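Long-range contacts in class I SAM-dependent methyltransferase (Silicibacter pomeroyi DSS-3, PDB 3CVO), which is of unknown function but has the Rossmann fold of class I methyltransferases and probably transfers methyl groups from S-adenosylmethionine: residues L14-A19 with I174-A179; S59-A64 with I84-I89; A139-I144 with E183-P188. All blocks are in the same frame, centred on the assembly; numbering follows the deposited sequence. Where two conformers were deposited one is given.

Contact 1: residues L14-A19 with I174-A179; sequences LTMPPA and IGRLAA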
ATOM      1  N   LEU A  14     -12.267  18.776 -24.623  1.00 36.08           N
ATOM      2  CA  LEU A  14     -12.801  17.502 -24.147  1.00 36.64           C
ATOM      3  C   LEU A  14     -12.722  16.466 -25.261  1.00 38.55           C
ATOM      4  O   LEU A  14     -13.455  16.520 -26.239  1.00 40.54           O
ATOM      5  CB  LEU A  14     -14.255  17.694 -23.688  1.00 36.17           C
ATOM      6  CG  LEU A  14     -14.956  16.527 -23.007  1.00 36.28           C
ATOM      7  CD1 LEU A  14     -14.309  16.230 -21.661  1.00 33.39           C
ATOM      8  CD2 LEU A  14     -16.425  16.848 -22.837  1.00 36.07           C
ATOM      9  N   THR A  15     -11.817  15.521 -25.109  1.00 42.02           N
ATOM     10  CA  THR A  15     -11.561  14.529 -26.174  1.00 45.67           C
ATOM     11  C   THR A  15     -12.416  13.262 -26.073  1.00 44.23           C
ATOM     12  O   THR A  15     -11.990  12.166 -26.438  1.00 48.23           O
ATOM     13  CB  THR A  15     -10.086  14.148 -26.220  1.00 46.40           C
ATOM     14  OG1 THR A  15      -9.512  14.298 -24.923  1.00 52.06           O
ATOM     15  CG2 THR A  15      -9.349  15.084 -27.173  1.00 53.24           C
HETATM   16  N   MSE A  16     -13.625  13.427 -25.562  1.00 40.38           N
HETATM   17  CA  MSE A  16     -14.548  12.317 -25.418  1.00 37.01           C
HETATM   18  C   MSE A  16     -15.513  12.378 -26.577  1.00 33.72           C
HETATM   19  O   MSE A  16     -15.934  13.448 -26.975  1.00 34.13           O
HETATM   20  CB  MSE A  16     -15.356  12.435 -24.124  1.00 35.09           C
HETATM   21  CG  MSE A  16     -14.551  12.481 -22.868  1.00 38.94           C
HETATM   22 SE   MSE A  16     -15.739  12.185 -21.345  0.75 33.88          SE
HETATM   23  CE  MSE A  16     -14.454  11.652 -19.982  1.00 29.72           C
ATOM     24  N   PRO A  17     -15.881  11.222 -27.128  1.00 30.71           N
ATOM     25  CA  PRO A  17     -16.919  11.282 -28.126  1.00 28.22           C
ATOM     26  C   PRO A  17     -18.220  11.796 -27.508  1.00 28.72           C
ATOM     27  O   PRO A  17     -18.314  11.970 -26.290  1.00 26.22           O
ATOM     28  CB  PRO A  17     -17.067   9.821 -28.572  1.00 28.14           C
ATOM     29  CG  PRO A  17     -15.802   9.167 -28.179  1.00 30.69           C
ATOM     30  CD  PRO A  17     -15.375   9.858 -26.933  1.00 32.09           C
ATOM     31  N   PRO A  18     -19.234  12.017 -28.337  1.00 29.48           N
ATOM     32  CA  PRO A  18     -20.483  12.642 -27.912  1.00 30.74           C
ATOM     33  C   PRO A  18     -21.230  12.011 -26.740  1.00 30.73           C
ATOM     34  O   PRO A  18     -21.652  12.712 -25.818  1.00 31.34           O
ATOM     35  CB  PRO A  18     -21.334  12.526 -29.173  1.00 31.38           C
ATOM     36  CG  PRO A  18     -20.338  12.716 -30.273  1.00 27.99           C
ATOM     37  CD  PRO A  18     -19.128  11.974 -29.817  1.00 31.67           C
ATOM     38  N   ALA A  19     -21.475  10.715 -26.842  1.00 30.40           N
ATOM     39  CA  ALA A  19     -22.256   9.982 -25.828  1.00 30.11           C
ATOM     40  C   ALA A  19     -21.570  10.116 -24.473  1.00 29.45           C
ATOM     41  O   ALA A  19     -22.174  10.396 -23.423  1.00 27.39           O
ATOM     42  CB  ALA A  19     -22.344   8.500 -26.204  1.00 29.78           C
ATOM     43  N   ILE A 174     -21.024   3.580 -21.210  1.00 25.17           N
ATOM     44  CA  ILE A 174     -21.410   4.624 -22.170  1.00 26.61           C
ATOM     45  C   ILE A 174     -20.248   4.774 -23.132  1.00 26.64           C
ATOM     46  O   ILE A 174     -19.278   5.490 -22.880  1.00 28.45           O
ATOM     47  CB  ILE A 174     -21.743   6.004 -21.494  1.00 29.16           C
ATOM     48  CG1 ILE A 174     -22.685   5.826 -20.293  1.00 30.53           C
ATOM     49  CG2 ILE A 174     -22.366   6.971 -22.497  1.00 26.18           C
ATOM     50  CD1 ILE A 174     -21.986   5.952 -18.974  1.00 32.97           C
ATOM     51  N   GLY A 175     -20.362   4.078 -24.252  1.00 25.11           N
ATOM     52  CA  GLY A 175     -19.224   3.873 -25.115  1.00 24.97           C
ATOM     53  C   GLY A 175     -18.065   3.312 -24.343  1.00 26.84           C
ATOM     54  O   GLY A 175     -18.146   2.253 -23.717  1.00 28.73           O
ATOM     55  N   ARG A 176     -16.969   4.046 -24.392  1.00 26.19           N
ATOM     56  CA  ARG A 176     -15.708   3.605 -23.802  1.00 28.18           C
ATOM     57  C   ARG A 176     -15.625   4.052 -22.351  1.00 25.03           C
ATOM     58  O   ARG A 176     -14.682   3.753 -21.642  1.00 28.09           O
ATOM     59  CB  ARG A 176     -14.541   4.248 -24.535  1.00 30.62           C
ATOM     60  CG  ARG A 176     -14.523   5.755 -24.301  1.00 37.78           C
ATOM     61  CD  ARG A 176     -13.424   6.450 -25.063  1.00 41.26           C
ATOM     62  NE  ARG A 176     -13.084   7.697 -24.400  1.00 43.56           N
ATOM     63  CZ  ARG A 176     -12.397   8.670 -24.968  1.00 43.76           C
ATOM     64  NH1 ARG A 176     -11.994   8.540 -26.221  1.00 46.26           N
ATOM     65  NH2 ARG A 176     -12.131   9.773 -24.297  1.00 42.73           N
ATOM     66  N   LEU A 177     -16.620   4.823 -21.954  1.00 22.28           N
ATOM     67  CA  LEU A 177     -16.664   5.400 -20.597  1.00 22.29           C
ATOM     68  C   LEU A 177     -17.479   4.496 -19.668  1.00 22.94           C
ATOM     69  O   LEU A 177     -18.598   4.095 -19.980  1.00 22.97           O
ATOM     70  CB  LEU A 177     -17.300   6.792 -20.632  1.00 24.42           C
ATOM     71  CG  LEU A 177     -17.408   7.523 -19.295  1.00 24.97           C
ATOM     72  CD1 LEU A 177     -16.004   7.955 -18.885  1.00 25.05           C
ATOM     73  CD2 LEU A 177     -18.348   8.739 -19.399  1.00 28.01           C
ATOM     74  N   ALA A 178     -16.892   4.177 -18.532  1.00 24.13           N
ATOM     75  CA  ALA A 178     -17.550   3.381 -17.489  1.00 23.02           C
ATOM     76  C   ALA A 178     -18.046   4.280 -16.376  1.00 22.84           C
ATOM     77  O   ALA A 178     -17.309   5.078 -15.804  1.00 26.26           O
ATOM     78  CB  ALA A 178     -16.585   2.310 -16.919  1.00 25.55           C
ATOM     79  N   ALA A 179     -19.327   4.152 -16.094  1.00 22.95           N
ATOM     80  CA  ALA A 179     -19.971   4.808 -14.971  1.00 21.03           C
ATOM     81  C   ALA A 179     -20.290   3.785 -13.882  1.00 23.25           C
ATOM     82  O   ALA A 179     -21.007   2.794 -14.094  1.00 20.87           O
ATOM     83  CB  ALA A 179     -21.254   5.511 -15.430  1.00 19.80           C
TER
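The CA atoms of M16 and L177 are 8.7 Å apart and those of A19 and I174 6.5 Å. No backbone-to-backbone hydrogen bond crosses, and side chains of 174-179 reach over to the backbone of 14-19. A type II' beta turn from I174 to L177 forms the hairpin tip, with G175 at positive phi. R176 reaches from this turn toward the loop before helix 18-30. Its chain, extended from CG to NE, carries the guanidinium to T15, where NH2 donates to T15 O at 3.2 Å. The bond is bent, 137° at the hydrogen, and NH2 sits above the carbonyl plane. P17 lays its ring CD over one guanidinium face, 3.7 Å from NH1 of R176. M16, a selenomethionine, crosses R176 at about a right angle and ends with CE 4.2 Å from CD1 of L177. CG2 of I174 meets CB of A19 at 4.0 Å. The charge of R176 is met by D153 in a salt bridge through NE, and the backbone N of R176 is hydrogen-bonded to OE2 of E20. The contact thus sets the start of helix 18-30, with P17 as its N-cap residue, against the hairpin of strands 172-174 and 177-182.

Contact 2: residues S59-A64 with I84-I89; sequences SDRAWA and IVWTDI. With EDO (1,2-ethanediol), chain M; EDO (1,2-ethanediol), chain P.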
ATOM      1  N   SER A  59      -0.356  15.387 -12.886  1.00 19.59           N
ATOM      2  CA  SER A  59       1.056  14.988 -12.770  1.00 18.00           C
ATOM      3  C   SER A  59       2.020  15.845 -13.626  1.00 18.24           C
ATOM      4  O   SER A  59       3.210  15.927 -13.318  1.00 20.42           O
ATOM      5  CB  SER A  59       1.235  13.492 -13.147  1.00 18.08           C
ATOM      6  OG  SER A  59       0.720  13.222 -14.437  1.00 21.19           O
ATOM      7  N   ASP A  60       1.502  16.487 -14.672  1.00 17.88           N
ATOM      8  CA  ASP A  60       2.316  17.265 -15.636  1.00 20.28           C
ATOM      9  C   ASP A  60       2.331  18.711 -15.147  1.00 18.80           C
ATOM     10  O   ASP A  60       1.356  19.426 -15.269  1.00 18.09           O
ATOM     11  CB  ASP A  60       1.725  17.129 -17.045  1.00 21.50           C
ATOM     12  CG  ASP A  60       2.520  17.855 -18.130  1.00 22.72           C
ATOM     13  OD1 ASP A  60       3.206  18.855 -17.874  1.00 23.10           O
ATOM     14  OD2 ASP A  60       2.426  17.412 -19.287  1.00 28.03           O
ATOM     15  N   ARG A  61       3.451  19.120 -14.578  0.50 19.30           N
ATOM     16  CA  ARG A  61       3.559  20.446 -13.995  0.50 20.36           C
ATOM     17  C   ARG A  61       3.280  21.557 -15.026  0.50 22.03           C
ATOM     18  O   ARG A  61       2.604  22.558 -14.732  0.50 20.98           O
ATOM     19  CB  ARG A  61       4.938  20.658 -13.382  0.50 20.62           C
ATOM     20  CG  ARG A  61       5.051  21.992 -12.678  0.50 23.80           C
ATOM     21  CD  ARG A  61       6.325  22.158 -11.864  0.50 25.36           C
ATOM     22  NE  ARG A  61       6.126  23.155 -10.815  0.50 33.00           N
ATOM     23  CZ  ARG A  61       7.004  23.417  -9.855  0.50 38.45           C
ATOM     24  NH1 ARG A  61       8.155  22.759  -9.812  0.50 37.59           N
ATOM     25  NH2 ARG A  61       6.726  24.330  -8.935  0.50 38.42           N
ATOM     26  N   ALA A  62       3.840  21.390 -16.218  1.00 20.50           N
ATOM     27  CA  ALA A  62       3.718  22.414 -17.276  1.00 20.39           C
ATOM     28  C   ALA A  62       2.287  22.528 -17.783  1.00 20.21           C
ATOM     29  O   ALA A  62       1.785  23.624 -18.041  1.00 19.62           O
ATOM     30  CB  ALA A  62       4.726  22.166 -18.415  1.00 18.10           C
ATOM     31  N   TRP A  63       1.607  21.397 -17.841  1.00 19.15           N
ATOM     32  CA  TRP A  63       0.193  21.396 -18.180  1.00 18.46           C
ATOM     33  C   TRP A  63      -0.649  21.983 -17.050  1.00 21.26           C
ATOM     34  O   TRP A  63      -1.547  22.772 -17.309  1.00 19.40           O
ATOM     35  CB  TRP A  63      -0.267  19.996 -18.542  1.00 18.62           C
ATOM     36  CG  TRP A  63      -1.688  19.882 -18.901  1.00 20.62           C
ATOM     37  CD1 TRP A  63      -2.636  19.219 -18.204  1.00 24.53           C
ATOM     38  CD2 TRP A  63      -2.342  20.412 -20.069  1.00 21.80           C
ATOM     39  NE1 TRP A  63      -3.831  19.288 -18.850  1.00 23.12           N
ATOM     40  CE2 TRP A  63      -3.681  20.007 -20.003  1.00 20.29           C
ATOM     41  CE3 TRP A  63      -1.925  21.181 -21.157  1.00 25.20           C
ATOM     42  CZ2 TRP A  63      -4.642  20.380 -20.963  1.00 29.10           C
ATOM     43  CZ3 TRP A  63      -2.872  21.543 -22.117  1.00 30.86           C
ATOM     44  CH2 TRP A  63      -4.219  21.140 -22.007  1.00 30.11           C
ATOM     45  N   ALA A  64      -0.324  21.674 -15.797  1.00 18.94           N
ATOM     46  CA  ALA A  64      -1.031  22.299 -14.685  1.00 20.71           C
ATOM     47  C   ALA A  64      -0.911  23.822 -14.755  1.00 19.56           C
ATOM     48  O   ALA A  64      -1.866  24.542 -14.535  1.00 20.38           O
ATOM     49  CB  ALA A  64      -0.539  21.767 -13.290  1.00 19.18           C
ATOM     50  N   ILE A  84      -6.476  23.306  -9.316  1.00 18.58           N
ATOM     51  CA  ILE A  84      -5.600  22.420 -10.081  1.00 20.65           C
ATOM     52  C   ILE A  84      -4.430  22.079  -9.174  1.00 23.42           C
ATOM     53  O   ILE A  84      -3.732  22.965  -8.696  1.00 22.32           O
ATOM     54  CB  ILE A  84      -5.029  23.103 -11.359  1.00 21.53           C
ATOM     55  CG1 ILE A  84      -6.146  23.609 -12.279  1.00 25.02           C
ATOM     56  CG2 ILE A  84      -4.046  22.140 -12.077  1.00 18.38           C
ATOM     57  CD1 ILE A  84      -7.074  22.522 -12.793  1.00 20.05           C
ATOM     58  N   VAL A  85      -4.255  20.788  -8.910  1.00 22.14           N
ATOM     59  CA  VAL A  85      -3.254  20.317  -7.927  1.00 20.45           C
ATOM     60  C   VAL A  85      -2.167  19.493  -8.599  1.00 19.93           C
ATOM     61  O   VAL A  85      -2.339  18.324  -8.860  1.00 19.83           O
ATOM     62  CB  VAL A  85      -3.911  19.504  -6.767  1.00 19.70           C
ATOM     63  CG1 VAL A  85      -2.852  19.151  -5.688  1.00 18.32           C
ATOM     64  CG2 VAL A  85      -5.083  20.247  -6.130  1.00 21.95           C
ATOM     65  N   TRP A  86      -1.058  20.162  -8.916  1.00 19.55           N
ATOM     66  CA  TRP A  86       0.153  19.486  -9.411  1.00 19.80           C
ATOM     67  C   TRP A  86       0.634  18.550  -8.299  1.00 22.69           C
ATOM     68  O   TRP A  86       0.873  18.954  -7.187  1.00 19.89           O
ATOM     69  CB  TRP A  86       1.247  20.440  -9.893  1.00 20.39           C
ATOM     70  CG  TRP A  86       2.431  19.654 -10.277  1.00 17.49           C
ATOM     71  CD1 TRP A  86       2.481  18.639 -11.204  1.00 16.91           C
ATOM     72  CD2 TRP A  86       3.711  19.697  -9.667  1.00 15.30           C
ATOM     73  NE1 TRP A  86       3.724  18.072 -11.222  1.00 19.88           N
ATOM     74  CE2 TRP A  86       4.508  18.707 -10.292  1.00 18.70           C
ATOM     75  CE3 TRP A  86       4.263  20.453  -8.635  1.00 22.49           C
ATOM     76  CZ2 TRP A  86       5.813  18.486  -9.932  1.00 19.69           C
ATOM     77  CZ3 TRP A  86       5.563  20.251  -8.315  1.00 23.98           C
ATOM     78  CH2 TRP A  86       6.337  19.292  -8.970  1.00 23.45           C
ATOM     79  N   THR A  87       0.690  17.275  -8.645  1.00 20.14           N
ATOM     80  CA  THR A  87       1.110  16.205  -7.751  1.00 22.21           C
ATOM     81  C   THR A  87       2.333  15.532  -8.357  1.00 22.42           C
ATOM     82  O   THR A  87       2.258  14.883  -9.361  1.00 21.39           O
ATOM     83  CB  THR A  87      -0.077  15.260  -7.526  1.00 22.65           C
ATOM     84  OG1 THR A  87      -1.207  16.059  -7.123  1.00 23.82           O
ATOM     85  CG2 THR A  87       0.213  14.213  -6.456  1.00 22.31           C
ATOM     86  N   ASP A  88       3.449  15.762  -7.690  1.00 18.93           N
ATOM     87  CA  ASP A  88       4.829  15.462  -8.130  1.00 19.77           C
ATOM     88  C   ASP A  88       5.095  13.973  -8.107  1.00 20.65           C
ATOM     89  O   ASP A  88       5.132  13.329  -7.018  1.00 21.34           O
ATOM     90  CB  ASP A  88       5.820  16.183  -7.217  1.00 19.50           C
ATOM     91  CG  ASP A  88       7.245  16.104  -7.691  1.00 25.70           C
ATOM     92  OD1 ASP A  88       7.509  15.505  -8.729  1.00 25.29           O
ATOM     93  OD2 ASP A  88       8.114  16.706  -7.022  1.00 24.90           O
ATOM     94  N   ILE A  89       5.218  13.409  -9.302  1.00 19.26           N
ATOM     95  CA  ILE A  89       5.596  11.992  -9.449  1.00 18.81           C
ATOM     96  C   ILE A  89       6.867  11.857 -10.248  1.00 17.72           C
ATOM     97  O   ILE A  89       7.171  10.793 -10.826  1.00 18.89           O
ATOM     98  CB  ILE A  89       4.502  11.091 -10.048  1.00 18.39           C
ATOM     99  CG1 ILE A  89       4.113  11.588 -11.442  1.00 19.06           C
ATOM    100  CG2 ILE A  89       3.275  10.982  -9.109  1.00 19.33           C
ATOM    101  CD1 ILE A  89       3.089  10.769 -12.148  1.00 24.16           C
TER
HETATM  102  C1  EDO M 210       4.569  18.272  -4.584  1.00 47.44           C
HETATM  103  O1  EDO M 210       4.848  19.575  -5.109  1.00 44.60           O
HETATM  104  C2  EDO M 210       3.265  17.737  -5.181  1.00 34.89           C
HETATM  105  O2  EDO M 210       3.032  16.371  -4.682  1.00 31.11           O
HETATM  106  C1  EDO P 213       2.452  19.797 -23.020  1.00 51.44           C
HETATM  107  O1  EDO P 213       1.080  20.171 -23.164  1.00 49.05           O
HETATM  108  C2  EDO P 213       2.595  18.908 -21.795  1.00 48.23           C
HETATM  109  O2  EDO P 213       3.458  19.543 -20.842  1.00 45.68           O
HETATM  110  O   HOH W   1       5.207  14.987 -11.729  1.00 16.96           O
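R61 and W86 stack across one beta-alpha-beta unit of the Rossmann fold, in which strand 53-58 leads through helix 61-73 to strand 81-86. R61 stands in the first turn of the helix. In the conformer described, one of two deposited, its side chain runs out over one face of the indole. CB lies over the five-membered ring, 3.7 Å from its centroid, in a CH-pi contact. CG passes above CD2 and CE2, and CD above CZ3 and CH2. NE then reaches CZ3 and CE3. CZ ends over CZ3, with NH1 near CZ3 and CH2. The guanidinium lies flat on the indole, the planes 10° apart and the centres 4.4 Å apart. With CG anti to the backbone N (chi1 -176°) and an extended chain to NE, the arginine can follow the length of the ring system. At the edge of W86, NE1 donates to S59 O at 3.0 Å, with the oxygen in the ring plane but NE1 above the carbonyl plane. An alanine in place of W86 would remove this donor and is likely to leave the R61 guanidinium without its stacking surface. Deeper in, CB of A64 packs on CG2 of I84 at 3.7 Å. The helix start is capped by D60, whose OD1 accepts from W63 N. CB of S59 presses on CD1 of I89 at 3.4 Å, tight for two carbons, while OG of S59 is hydrogen-bonded to the carbonyl O of G96. A water also bridges the segments: it donates to S59 O at 2.7 Å and accepts from I89 N at 2.9 Å.

Contact 3: residues A139-I144 with E183-P188; sequences ATAFSI and EPQPIP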
ATOM      1  N   ALA A 139      -8.634   3.807  -4.696  1.00 21.18           N
ATOM      2  CA  ALA A 139      -8.468   4.844  -3.691  1.00 21.65           C
ATOM      3  C   ALA A 139      -9.820   5.464  -3.339  1.00 19.85           C
ATOM      4  O   ALA A 139     -10.145   5.604  -2.185  1.00 23.13           O
ATOM      5  CB  ALA A 139      -7.480   5.898  -4.156  1.00 20.94           C
ATOM      6  N   THR A 140     -10.646   5.676  -4.363  1.00 19.10           N
ATOM      7  CA  THR A 140     -11.950   6.279  -4.168  1.00 19.27           C
ATOM      8  C   THR A 140     -12.797   5.303  -3.381  1.00 19.73           C
ATOM      9  O   THR A 140     -13.386   5.660  -2.368  1.00 20.98           O
ATOM     10  CB  THR A 140     -12.614   6.618  -5.522  1.00 21.41           C
ATOM     11  OG1 THR A 140     -11.790   7.570  -6.197  1.00 17.96           O
ATOM     12  CG2 THR A 140     -14.039   7.164  -5.347  1.00 22.66           C
ATOM     13  N   ALA A 141     -12.811   4.047  -3.823  1.00 21.24           N
ATOM     14  CA  ALA A 141     -13.698   3.024  -3.220  1.00 20.94           C
ATOM     15  C   ALA A 141     -13.379   2.881  -1.754  1.00 23.25           C
ATOM     16  O   ALA A 141     -14.254   2.754  -0.909  1.00 22.30           O
ATOM     17  CB  ALA A 141     -13.560   1.648  -3.912  1.00 22.84           C
ATOM     18  N   PHE A 142     -12.091   2.911  -1.449  1.00 19.64           N
ATOM     19  CA  PHE A 142     -11.699   2.623  -0.061  1.00 23.00           C
ATOM     20  C   PHE A 142     -11.741   3.878   0.819  1.00 23.75           C
ATOM     21  O   PHE A 142     -11.771   3.760   2.024  1.00 20.45           O
ATOM     22  CB  PHE A 142     -10.309   2.016   0.000  1.00 22.48           C
ATOM     23  CG  PHE A 142     -10.206   0.690  -0.670  1.00 20.47           C
ATOM     24  CD1 PHE A 142     -11.136  -0.279  -0.440  1.00 25.31           C
ATOM     25  CD2 PHE A 142      -9.137   0.417  -1.492  1.00 24.44           C
ATOM     26  CE1 PHE A 142     -11.045  -1.483  -1.054  1.00 23.61           C
ATOM     27  CE2 PHE A 142      -9.016  -0.801  -2.069  1.00 23.31           C
ATOM     28  CZ  PHE A 142      -9.996  -1.754  -1.860  1.00 21.15           C
ATOM     29  N   SER A 143     -11.814   5.054   0.206  1.00 20.33           N
ATOM     30  CA  SER A 143     -11.655   6.337   0.954  1.00 20.25           C
ATOM     31  C   SER A 143     -12.968   7.089   1.225  1.00 20.76           C
ATOM     32  O   SER A 143     -13.086   7.914   2.143  1.00 22.64           O
ATOM     33  CB  SER A 143     -10.685   7.268   0.245  1.00 23.12           C
ATOM     34  OG  SER A 143      -9.364   6.749   0.172  1.00 22.58           O
ATOM     35  N   ILE A 144     -13.935   6.825   0.380  1.00 18.42           N
ATOM     36  CA  ILE A 144     -15.249   7.483   0.461  1.00 18.14           C
ATOM     37  C   ILE A 144     -15.954   7.004   1.722  1.00 18.84           C
ATOM     38  O   ILE A 144     -15.671   5.909   2.218  1.00 20.22           O
ATOM     39  CB  ILE A 144     -16.143   7.245  -0.780  1.00 17.77           C
ATOM     40  CG1 ILE A 144     -16.396   5.742  -1.061  1.00 22.73           C
ATOM     41  CG2 ILE A 144     -15.587   7.968  -2.072  1.00 18.39           C
ATOM     42  CD1 ILE A 144     -17.431   5.459  -2.144  1.00 21.06           C
ATOM     43  N   GLU A 183     -19.857   2.402  -3.539  1.00 22.52           N
ATOM     44  CA  GLU A 183     -20.256   2.446  -2.155  1.00 23.04           C
ATOM     45  C   GLU A 183     -19.037   2.229  -1.295  1.00 24.08           C
ATOM     46  O   GLU A 183     -18.073   1.566  -1.722  1.00 26.78           O
ATOM     47  CB  GLU A 183     -21.225   1.326  -1.861  1.00 25.47           C
ATOM     48  CG  GLU A 183     -22.334   1.181  -2.856  1.00 36.13           C
ATOM     49  CD  GLU A 183     -23.659   1.535  -2.280  1.00 45.91           C
ATOM     50  OE1 GLU A 183     -23.743   1.628  -1.040  1.00 57.25           O
ATOM     51  OE2 GLU A 183     -24.621   1.714  -3.056  1.00 52.57           O
ATOM     52  N   PRO A 184     -19.052   2.749  -0.068  1.00 25.10           N
ATOM     53  CA  PRO A 184     -17.775   2.624   0.679  1.00 26.84           C
ATOM     54  C   PRO A 184     -17.413   1.165   0.959  1.00 26.77           C
ATOM     55  O   PRO A 184     -18.294   0.390   1.307  1.00 25.22           O
ATOM     56  CB  PRO A 184     -18.059   3.391   1.964  1.00 27.42           C
ATOM     57  CG  PRO A 184     -19.102   4.417   1.534  1.00 25.28           C
ATOM     58  CD  PRO A 184     -20.005   3.655   0.596  1.00 24.78           C
ATOM     59  N   GLN A 185     -16.129   0.835   0.739  1.00 26.97           N
ATOM     60  CA  GLN A 185     -15.571  -0.537   0.880  1.00 27.10           C
ATOM     61  C   GLN A 185     -14.461  -0.599   1.945  1.00 25.36           C
ATOM     62  O   GLN A 185     -13.558   0.239   1.931  1.00 27.45           O
ATOM     63  CB  GLN A 185     -14.924  -0.980  -0.440  1.00 25.89           C
ATOM     64  CG  GLN A 185     -15.863  -1.019  -1.619  1.00 25.95           C
ATOM     65  CD  GLN A 185     -16.856  -2.109  -1.422  1.00 35.44           C
ATOM     66  OE1 GLN A 185     -16.484  -3.170  -0.926  1.00 37.11           O
ATOM     67  NE2 GLN A 185     -18.130  -1.865  -1.771  1.00 28.42           N
ATOM     68  N   PRO A 186     -14.504  -1.605   2.832  1.00 23.87           N
ATOM     69  CA  PRO A 186     -13.345  -1.865   3.706  1.00 24.05           C
ATOM     70  C   PRO A 186     -12.199  -2.421   2.872  1.00 21.14           C
ATOM     71  O   PRO A 186     -12.434  -2.984   1.813  1.00 23.18           O
ATOM     72  CB  PRO A 186     -13.853  -2.932   4.681  1.00 25.44           C
ATOM     73  CG  PRO A 186     -15.201  -3.266   4.271  1.00 29.42           C
ATOM     74  CD  PRO A 186     -15.668  -2.430   3.177  1.00 28.42           C
ATOM     75  N   ILE A 187     -10.974  -2.229   3.332  1.00 22.74           N
ATOM     76  CA  ILE A 187      -9.819  -2.769   2.607  1.00 22.96           C
ATOM     77  C   ILE A 187      -9.553  -4.208   3.078  1.00 24.37           C
ATOM     78  O   ILE A 187      -9.205  -4.405   4.234  1.00 22.33           O
ATOM     79  CB  ILE A 187      -8.552  -1.907   2.890  1.00 22.64           C
ATOM     80  CG1 ILE A 187      -8.726  -0.461   2.394  1.00 28.32           C
ATOM     81  CG2 ILE A 187      -7.321  -2.475   2.203  1.00 25.85           C
ATOM     82  CD1 ILE A 187      -7.710   0.507   3.019  1.00 25.75           C
ATOM     83  N   PRO A 188      -9.681  -5.226   2.196  1.00 25.39           N
ATOM     84  CA  PRO A 188      -9.320  -6.602   2.622  1.00 22.89           C
ATOM     85  C   PRO A 188      -7.804  -6.769   2.840  1.00 21.53           C
ATOM     86  O   PRO A 188      -7.029  -6.415   1.982  1.00 21.15           O
ATOM     87  CB  PRO A 188      -9.802  -7.462   1.437  1.00 26.83           C
ATOM     88  CG  PRO A 188     -10.690  -6.559   0.601  1.00 27.73           C
ATOM     89  CD  PRO A 188     -10.128  -5.186   0.794  1.00 27.12           C
TER
HETATM   90  O   HOH W   2     -11.947   1.577   3.502  1.00 25.31           O
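The C-terminal end of helix 133-143 is crossed here by the proline-rich loop that leaves strand 177-182, and F142 in the last turn and I144 just after it meet P184, Q185 and I187 of the loop. One direct backbone bond ties the two: Q185 N donates to A141 O at 3.1 Å, with an angle of 157° at the hydrogen. A water adds a second link by donating to F142 O and to Q185 O, each at 2.6 Å. Two carbonyl oxygens near the helix end are thus satisfied by or through the loop. F142 carries much of the packing. Its CG is anti to the carbonyl carbon (chi1 -64°), which turns the ring to the loop. I187 comes over one face with CG1, a CH-pi contact 3.9 Å from the ring centroid and displaced toward the rim. I187 also packs on I187 of the second subunit, so this part of the loop lies where the two chains meet. Q185 O lies at the F142 ring edge, in plane, 3.4 Å from CD1. CD of P188 is 4.2 Å from CE1 of F142. At the other end of the contact, I144 and P184 cross at about a right angle, CG1 of I144 standing 4.0 Å from CG of P184. CD1 of I144 reaches back to the carbonyl carbon of E183. The side chain of Q185 bends at chi2, and NE2 makes a weak bond to E183 O. F142 also meets F167 of helix 165-168 edge-to-face, while A141 and I144 pack on V182 of strand 177-182.

In the fold
From the N terminus, 14-19 opens contact 1 and waits 155 residues for its partner 174-179, so this loop takes in most of the sheet. Contact 2 opens and closes within it, a short local loop joining strand 53-58, helix 61-73 and the edge strand 81-86. Segment 139-144 opens contact 3 next, before contact 1 is closed. Its partner 183-188 follows soon after 174-179, so contacts 1 and 3 cross, and strand 177-182 links their second segments. The centres lie about 24 to 25 Å apart. Contact 1 joins the lead-in and start of helix 18-30 to the hairpin of strands 172-174 and 177-182, and contact 3 ties helix 133-143 to the loop after strand 177-182.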